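Local coordinates for protein acyl-CoA dehydrogenase (Mycobacterium thermoresistibile, PDB 3PFD) that probably uses FAD to oxidise saturated acyl-CoA thioesters to 2,3-dehydroacyl-CoA, passing the electrons on to an acceptor, as acyl-CoA dehydrogenases do, at residues A29-A34 / V90-C95; T251-R256 / F328-S333. All blocks are in the same frame, centred on the assembly; numbering follows the deposited sequence.

Contact 1: residues A29-A34 / V90-C95; sequences AIRALA and VARVDC
The guanidinium of Arg31 lies flat over that of Arg92, the two planes 16° apart and their centres 3.5 Å from each other. The overlap is nearly centred: Arg31 CZ stands over Arg92 CZ, while Arg31 NH2 comes within 3.1 Å of Arg92 NE, a donor facing a donor and no bond. Arg92 runs extended from CG to NE, whereas Arg31 turns at chi3 (-79°), which swings its head across the face of its partner. Beside the stack the packing is apolar. Ile30 crosses Val90 at about a right angle, CD1 against Val90 CG2 at 3.9 Å, and Leu59 of helix 53-61 touches both. One helical turn past Ile30, the Ala34 methyl CB points at the second segment and meets Val93 CG2 at 3.7 Å, shortly before Asp94, the N-cap of the next helix. Helix 24-47 thus packs on the end region of helix 80-91 within the N-terminal helical domain. Carboxylates pair with both guanidinium groups: Arg31 NE with Glu89, Arg92 NH1 with Glu35, and Arg92 NH2 with Asp272, reaching in from helix 256-280 of the C-terminal domain. The three probably balance the two positive charges, consistent with the flat stacking.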
ATOM      1  N   ALA C  29      30.269 -19.383  -2.661  1.00 29.67           N
ATOM      2  CA  ALA C  29      31.259 -19.121  -3.707  1.00 28.75           C
ATOM      3  C   ALA C  29      30.944 -17.883  -4.548  1.00 27.62           C
ATOM      4  O   ALA C  29      31.831 -17.067  -4.784  1.00 27.67           O
ATOM      5  CB  ALA C  29      31.419 -20.336  -4.609  1.00 29.38           C
ATOM      6  N   ILE C  30      29.697 -17.743  -5.015  1.00 26.37           N
ATOM      7  CA  ILE C  30      29.342 -16.552  -5.800  1.00 24.90           C
ATOM      8  C   ILE C  30      29.332 -15.276  -4.981  1.00 24.77           C
ATOM      9  O   ILE C  30      29.769 -14.252  -5.473  1.00 24.75           O
ATOM     10  CB  ILE C  30      28.038 -16.681  -6.649  1.00 24.15           C
ATOM     11  CG1 ILE C  30      27.862 -15.444  -7.537  1.00 23.57           C
ATOM     12  CG2 ILE C  30      26.825 -16.911  -5.789  1.00 21.03           C
ATOM     13  CD1 ILE C  30      29.017 -15.206  -8.527  1.00 25.05           C
ATOM     14  N   ARG C  31      28.865 -15.342  -3.732  1.00 25.21           N
ATOM     15  CA  ARG C  31      28.937 -14.180  -2.837  1.00 25.09           C
ATOM     16  C   ARG C  31      30.365 -13.710  -2.613  1.00 26.05           C
ATOM     17  O   ARG C  31      30.615 -12.510  -2.568  1.00 26.12           O
ATOM     18  CB  ARG C  31      28.299 -14.448  -1.470  1.00 25.28           C
ATOM     19  CG  ARG C  31      28.312 -13.192  -0.573  1.00 25.83           C
ATOM     20  CD  ARG C  31      27.453 -13.312   0.643  1.00 28.40           C
ATOM     21  NE  ARG C  31      26.049 -13.079   0.286  1.00 32.13           N
ATOM     22  CZ  ARG C  31      25.065 -12.854   1.157  1.00 31.24           C
ATOM     23  NH1 ARG C  31      25.311 -12.827   2.471  1.00 32.45           N
ATOM     24  NH2 ARG C  31      23.834 -12.653   0.711  1.00 28.45           N
ATOM     25  N   ALA C  32      31.294 -14.648  -2.425  1.00 27.07           N
ATOM     26  CA  ALA C  32      32.701 -14.281  -2.171  1.00 27.72           C
ATOM     27  C   ALA C  32      33.289 -13.585  -3.391  1.00 27.44           C
ATOM     28  O   ALA C  32      33.909 -12.537  -3.271  1.00 27.82           O
ATOM     29  CB  ALA C  32      33.535 -15.500  -1.776  1.00 27.70           C
ATOM     30  N   LEU C  33      33.049 -14.142  -4.571  1.00 27.64           N
ATOM     31  CA  LEU C  33      33.491 -13.509  -5.804  1.00 27.32           C
ATOM     32  C   LEU C  33      32.847 -12.133  -5.989  1.00 26.93           C
ATOM     33  O   LEU C  33      33.536 -11.169  -6.315  1.00 26.52           O
ATOM     34  CB  LEU C  33      33.180 -14.399  -7.003  1.00 27.79           C
ATOM     35  CG  LEU C  33      33.820 -13.906  -8.297  1.00 28.28           C
ATOM     36  CD1 LEU C  33      34.297 -15.100  -9.054  1.00 32.42           C
ATOM     37  CD2 LEU C  33      32.878 -13.054  -9.148  1.00 29.63           C
ATOM     38  N   ALA C  34      31.534 -12.039  -5.779  1.00 25.70           N
ATOM     39  CA  ALA C  34      30.874 -10.757  -5.933  1.00 25.50           C
ATOM     40  C   ALA C  34      31.432  -9.719  -4.960  1.00 25.71           C
ATOM     41  O   ALA C  34      31.755  -8.609  -5.368  1.00 25.61           O
ATOM     42  CB  ALA C  34      29.382 -10.887  -5.810  1.00 24.99           C
ATOM     43  N   VAL C  90      25.060 -11.585  -7.611  1.00 15.61           N
ATOM     44  CA  VAL C  90      25.781 -10.542  -8.332  1.00 16.29           C
ATOM     45  C   VAL C  90      24.963  -9.233  -8.209  1.00 15.66           C
ATOM     46  O   VAL C  90      25.528  -8.193  -7.927  1.00 15.81           O
ATOM     47  CB  VAL C  90      26.121 -10.923  -9.818  1.00 16.30           C
ATOM     48  CG1 VAL C  90      26.841  -9.777 -10.537  1.00 16.74           C
ATOM     49  CG2 VAL C  90      27.029 -12.136  -9.873  1.00 18.23           C
ATOM     50  N   ALA C  91      23.636  -9.304  -8.356  1.00 15.12           N
ATOM     51  CA  ALA C  91      22.799  -8.084  -8.337  1.00 14.45           C
ATOM     52  C   ALA C  91      22.807  -7.367  -6.985  1.00 14.36           C
ATOM     53  O   ALA C  91      22.627  -6.127  -6.903  1.00 13.46           O
ATOM     54  CB  ALA C  91      21.366  -8.423  -8.738  1.00 12.61           C
ATOM     55  N   ARG C  92      22.997  -8.166  -5.937  1.00 14.38           N
ATOM     56  CA  ARG C  92      23.176  -7.690  -4.568  1.00 15.13           C
ATOM     57  C   ARG C  92      24.284  -6.651  -4.471  1.00 15.50           C
ATOM     58  O   ARG C  92      24.221  -5.779  -3.583  1.00 15.64           O
ATOM     59  CB  ARG C  92      23.509  -8.879  -3.644  1.00 16.22           C
ATOM     60  CG  ARG C  92      23.474  -8.610  -2.143  1.00 16.96           C
ATOM     61  CD  ARG C  92      23.556  -9.912  -1.338  1.00 23.13           C
ATOM     62  NE  ARG C  92      23.926  -9.609   0.038  1.00 27.50           N
ATOM     63  CZ  ARG C  92      25.182  -9.455   0.476  1.00 32.82           C
ATOM     64  NH1 ARG C  92      26.233  -9.654  -0.333  1.00 31.65           N
ATOM     65  NH2 ARG C  92      25.394  -9.128   1.755  1.00 31.59           N
ATOM     66  N   VAL C  93      25.312  -6.753  -5.319  1.00 15.07           N
ATOM     67  CA  VAL C  93      26.413  -5.767  -5.263  1.00 15.39           C
ATOM     68  C   VAL C  93      26.515  -4.865  -6.505  1.00 15.77           C
ATOM     69  O   VAL C  93      27.043  -3.731  -6.427  1.00 15.35           O
ATOM     70  CB  VAL C  93      27.799  -6.397  -4.920  1.00 16.09           C
ATOM     71  CG1 VAL C  93      27.774  -7.150  -3.545  1.00 16.45           C
ATOM     72  CG2 VAL C  93      28.311  -7.315  -6.046  1.00 15.78           C
ATOM     73  N   ASP C  94      25.999  -5.345  -7.642  1.00 14.64           N
ATOM     74  CA  ASP C  94      26.085  -4.552  -8.858  1.00 15.02           C
ATOM     75  C   ASP C  94      25.124  -5.071  -9.904  1.00 14.66           C
ATOM     76  O   ASP C  94      25.332  -6.137 -10.486  1.00 14.00           O
ATOM     77  CB  ASP C  94      27.519  -4.588  -9.383  1.00 15.94           C
ATOM     78  CG  ASP C  94      27.705  -3.807 -10.638  1.00 16.64           C
ATOM     79  OD1 ASP C  94      26.746  -3.683 -11.441  1.00 18.30           O
ATOM     80  OD2 ASP C  94      28.846  -3.360 -10.851  1.00 18.71           O
ATOM     81  N   CYS C  95      24.063  -4.314 -10.133  1.00 14.79           N
ATOM     82  CA  CYS C  95      22.991  -4.791 -10.999  1.00 14.94           C
ATOM     83  C   CYS C  95      23.451  -4.799 -12.452  1.00 15.77           C
ATOM     84  O   CYS C  95      23.149  -5.752 -13.178  1.00 16.38           O
ATOM     85  CB  CYS C  95      21.730  -3.963 -10.802  1.00 14.34           C
ATOM     86  SG  CYS C  95      20.239  -4.578 -11.618  1.00 13.12           S
TER

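Contact 2: residues T251-R256 / F328-S333; sequences TLDHTR and FISAAS
Asp253, in the last turn of helix 244-253, meets Ser330 through its backbone carbonyl: Asp253 O lies 3.5 Å from Ser330 CB, with Ser330 OG close beside it. Just before it, Leu252 O accepts from Thr255 N and Arg256 N, the bonds that carry the chain round the turn, and Leu252 CB lies 3.8 Å above the guanidinium plane of Arg256, over its centre, covering one face from within the same segment. The Asp253 carboxylate leans over too, Asp253 OD1 coming 3.8 Å from Ser330 OG, too far to bond. The serine hydroxyl is engaged within its own helix: with chi1 at 79°, OG sits between the backbone N and the carbonyl carbon and bonds to Leu326 O, one turn back. Past the turn, where Thr255 holds the N-cap position of helix 256-280, Arg256 points its CB at the other segment and sets it 3.7 Å from Ser330 O. That same carbonyl accepts Ser333 OG at 3.0 Å, the donor tilted 30° from the carbonyl plane. The arginine then runs extended, its CD passing Ala331 CA at 4.4 Å, and NE bonds to Glu377 O. All this lies in the helical C-terminal domain, with the Leu252 side chain about 7 Å from the bound dihydroflavin-adenine dinucleotide. The short link between helices 244-253 and 256-280 thus rests on the start of helix 326-352, with Pro257 against Ser330 and Ser333. Helix 380-391 packs on Ala331 through Gln383 and Met387, helix 95-114 lies against Thr251, His254 and Thr255, and Ala302, Met303 and Glu306 of the second subunit touch Phe328, Ile329 and Ala332 of helix 326-352.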
ATOM      1  N   THR C 251      10.818 -18.242 -24.279  1.00 29.84           N
ATOM      2  CA  THR C 251      12.055 -17.733 -23.681  1.00 28.87           C
ATOM      3  C   THR C 251      11.745 -17.006 -22.371  1.00 28.36           C
ATOM      4  O   THR C 251      12.327 -17.318 -21.331  1.00 27.78           O
ATOM      5  CB  THR C 251      12.800 -16.782 -24.651  1.00 28.82           C
ATOM      6  OG1 THR C 251      13.219 -17.515 -25.805  1.00 30.37           O
ATOM      7  CG2 THR C 251      14.036 -16.125 -23.999  1.00 27.98           C
ATOM      8  N   LEU C 252      10.802 -16.064 -22.430  1.00 28.21           N
ATOM      9  CA  LEU C 252      10.396 -15.265 -21.252  1.00 27.87           C
ATOM     10  C   LEU C 252       9.887 -16.127 -20.092  1.00 28.57           C
ATOM     11  O   LEU C 252      10.173 -15.833 -18.931  1.00 28.48           O
ATOM     12  CB  LEU C 252       9.367 -14.208 -21.653  1.00 27.63           C
ATOM     13  CG  LEU C 252       9.855 -13.083 -22.582  1.00 27.22           C
ATOM     14  CD1 LEU C 252       8.662 -12.285 -23.096  1.00 27.83           C
ATOM     15  CD2 LEU C 252      10.871 -12.160 -21.874  1.00 27.67           C
ATOM     16  N   ASP C 253       9.155 -17.197 -20.405  1.00 29.04           N
ATOM     17  CA  ASP C 253       8.735 -18.180 -19.398  1.00 30.23           C
ATOM     18  C   ASP C 253       9.924 -18.701 -18.603  1.00 30.40           C
ATOM     19  O   ASP C 253       9.843 -18.878 -17.364  1.00 31.26           O
ATOM     20  CB  ASP C 253       8.065 -19.396 -20.051  1.00 31.46           C
ATOM     21  CG  ASP C 253       6.586 -19.177 -20.353  1.00 32.93           C
ATOM     22  OD1 ASP C 253       5.988 -18.224 -19.797  1.00 33.25           O
ATOM     23  OD2 ASP C 253       6.034 -19.979 -21.156  1.00 34.25           O
ATOM     24  N   HIS C 254      11.016 -18.957 -19.317  1.00 28.96           N
ATOM     25  CA  HIS C 254      12.224 -19.482 -18.704  1.00 28.65           C
ATOM     26  C   HIS C 254      13.217 -18.411 -18.243  1.00 27.46           C
ATOM     27  O   HIS C 254      14.320 -18.764 -17.794  1.00 29.16           O
ATOM     28  CB  HIS C 254      12.911 -20.460 -19.661  1.00 29.09           C
ATOM     29  CG  HIS C 254      12.090 -21.678 -19.948  1.00 30.54           C
ATOM     30  ND1 HIS C 254      12.242 -22.858 -19.252  1.00 32.82           N
ATOM     31  CD2 HIS C 254      11.083 -21.886 -20.827  1.00 32.01           C
ATOM     32  CE1 HIS C 254      11.386 -23.752 -19.713  1.00 33.57           C
ATOM     33  NE2 HIS C 254      10.667 -23.188 -20.666  1.00 33.87           N
ATOM     34  N   THR C 255      12.890 -17.125 -18.401  1.00 23.67           N
ATOM     35  CA  THR C 255      13.856 -16.090 -17.999  1.00 21.68           C
ATOM     36  C   THR C 255      13.280 -15.051 -17.032  1.00 20.53           C
ATOM     37  O   THR C 255      14.020 -14.452 -16.248  1.00 20.00           O
ATOM     38  CB  THR C 255      14.523 -15.367 -19.203  1.00 21.22           C
ATOM     39  OG1 THR C 255      13.537 -14.638 -19.931  1.00 21.18           O
ATOM     40  CG2 THR C 255      15.250 -16.366 -20.147  1.00 20.98           C
ATOM     41  N   ARG C 256      11.965 -14.856 -17.070  1.00 21.86           N
ATOM     42  CA  ARG C 256      11.321 -13.930 -16.137  1.00 21.40           C
ATOM     43  C   ARG C 256      11.738 -14.109 -14.672  1.00 19.29           C
ATOM     44  O   ARG C 256      11.975 -13.120 -13.991  1.00 18.99           O
ATOM     45  CB  ARG C 256       9.805 -13.960 -16.287  1.00 21.32           C
ATOM     46  CG  ARG C 256       9.342 -12.930 -17.280  1.00 24.43           C
ATOM     47  CD  ARG C 256       7.914 -13.143 -17.746  1.00 29.00           C
ATOM     48  NE  ARG C 256       7.575 -12.122 -18.736  1.00 32.41           N
ATOM     49  CZ  ARG C 256       6.685 -12.282 -19.713  1.00 34.29           C
ATOM     50  NH1 ARG C 256       6.036 -13.450 -19.843  1.00 31.19           N
ATOM     51  NH2 ARG C 256       6.461 -11.274 -20.563  1.00 32.04           N
ATOM     52  N   PHE C 328       1.677 -18.206 -15.463  1.00 21.13           N
ATOM     53  CA  PHE C 328       1.253 -17.493 -14.256  1.00 19.48           C
ATOM     54  C   PHE C 328       2.396 -17.296 -13.271  1.00 18.53           C
ATOM     55  O   PHE C 328       2.665 -16.177 -12.851  1.00 16.99           O
ATOM     56  CB  PHE C 328       0.084 -18.163 -13.519  1.00 19.11           C
ATOM     57  CG  PHE C 328      -0.205 -17.499 -12.211  1.00 17.89           C
ATOM     58  CD1 PHE C 328       0.420 -17.945 -11.035  1.00 18.84           C
ATOM     59  CD2 PHE C 328      -1.024 -16.362 -12.161  1.00 14.64           C
ATOM     60  CE1 PHE C 328       0.192 -17.289  -9.817  1.00 19.17           C
ATOM     61  CE2 PHE C 328      -1.257 -15.690 -10.977  1.00 12.96           C
ATOM     62  CZ  PHE C 328      -0.631 -16.136  -9.788  1.00 17.75           C
ATOM     63  N   ILE C 329       3.060 -18.388 -12.891  1.00 18.09           N
ATOM     64  CA  ILE C 329       4.065 -18.307 -11.837  1.00 17.82           C
ATOM     65  C   ILE C 329       5.308 -17.510 -12.253  1.00 17.35           C
ATOM     66  O   ILE C 329       5.890 -16.790 -11.441  1.00 17.32           O
ATOM     67  CB  ILE C 329       4.445 -19.710 -11.269  1.00 18.66           C
ATOM     68  CG1 ILE C 329       5.366 -19.576 -10.045  1.00 20.06           C
ATOM     69  CG2 ILE C 329       5.124 -20.581 -12.332  1.00 18.48           C
ATOM     70  CD1 ILE C 329       4.638 -19.346  -8.725  1.00 23.40           C
ATOM     71  N   SER C 330       5.732 -17.626 -13.505  1.00 17.49           N
ATOM     72  CA  SER C 330       6.924 -16.876 -13.919  1.00 17.58           C
ATOM     73  C   SER C 330       6.660 -15.346 -13.949  1.00 15.98           C
ATOM     74  O   SER C 330       7.491 -14.578 -13.459  1.00 14.55           O
ATOM     75  CB  SER C 330       7.547 -17.420 -15.207  1.00 18.18           C
ATOM     76  OG  SER C 330       6.838 -16.998 -16.339  1.00 23.01           O
ATOM     77  N   ALA C 331       5.481 -14.946 -14.453  1.00 15.13           N
ATOM     78  CA  ALA C 331       5.013 -13.540 -14.437  1.00 14.22           C
ATOM     79  C   ALA C 331       4.856 -13.044 -12.998  1.00 13.82           C
ATOM     80  O   ALA C 331       5.291 -11.941 -12.675  1.00 13.49           O
ATOM     81  CB  ALA C 331       3.692 -13.392 -15.185  1.00 13.57           C
ATOM     82  N   ALA C 332       4.220 -13.859 -12.153  1.00 13.07           N
ATOM     83  CA  ALA C 332       4.058 -13.547 -10.723  1.00 13.00           C
ATOM     84  C   ALA C 332       5.387 -13.274 -10.037  1.00 12.81           C
ATOM     85  O   ALA C 332       5.532 -12.271  -9.347  1.00 12.72           O
ATOM     86  CB  ALA C 332       3.294 -14.696  -9.965  1.00 12.14           C
ATOM     87  N   SER C 333       6.347 -14.173 -10.224  1.00 12.99           N
ATOM     88  CA  SER C 333       7.623 -14.094  -9.512  1.00 13.82           C
ATOM     89  C   SER C 333       8.447 -12.869  -9.913  1.00 13.59           C
ATOM     90  O   SER C 333       9.069 -12.206  -9.060  1.00 13.16           O
ATOM     91  CB  SER C 333       8.445 -15.365  -9.723  1.00 13.82           C
ATOM     92  OG  SER C 333       9.023 -15.411 -11.010  1.00 14.41           O
TER

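In the fold
Contact 1 closes before contact 2 opens along the chain, and their centres lie 23 Å apart, with about 12 Å between nearest atoms. Contact 1 joins helix 24-47 and the end region of helix 80-91 in the N-terminal family domain; contact 2 joins the end of helix 244-253 and the start of helix 256-280 to helix 326-352 in the C-terminal one, the middle-domain strands falling between in sequence. Helix 256-280 spans the gap: Arg256 at its start lies in contact 2, while Asp272 pairs with contact 1. Helix 95-114, beginning at contact 1's last residue, also packs on contact 2. Both helical domains are thereby tied together; contact 2 touches the second subunit, whereas no other chain touches contact 1.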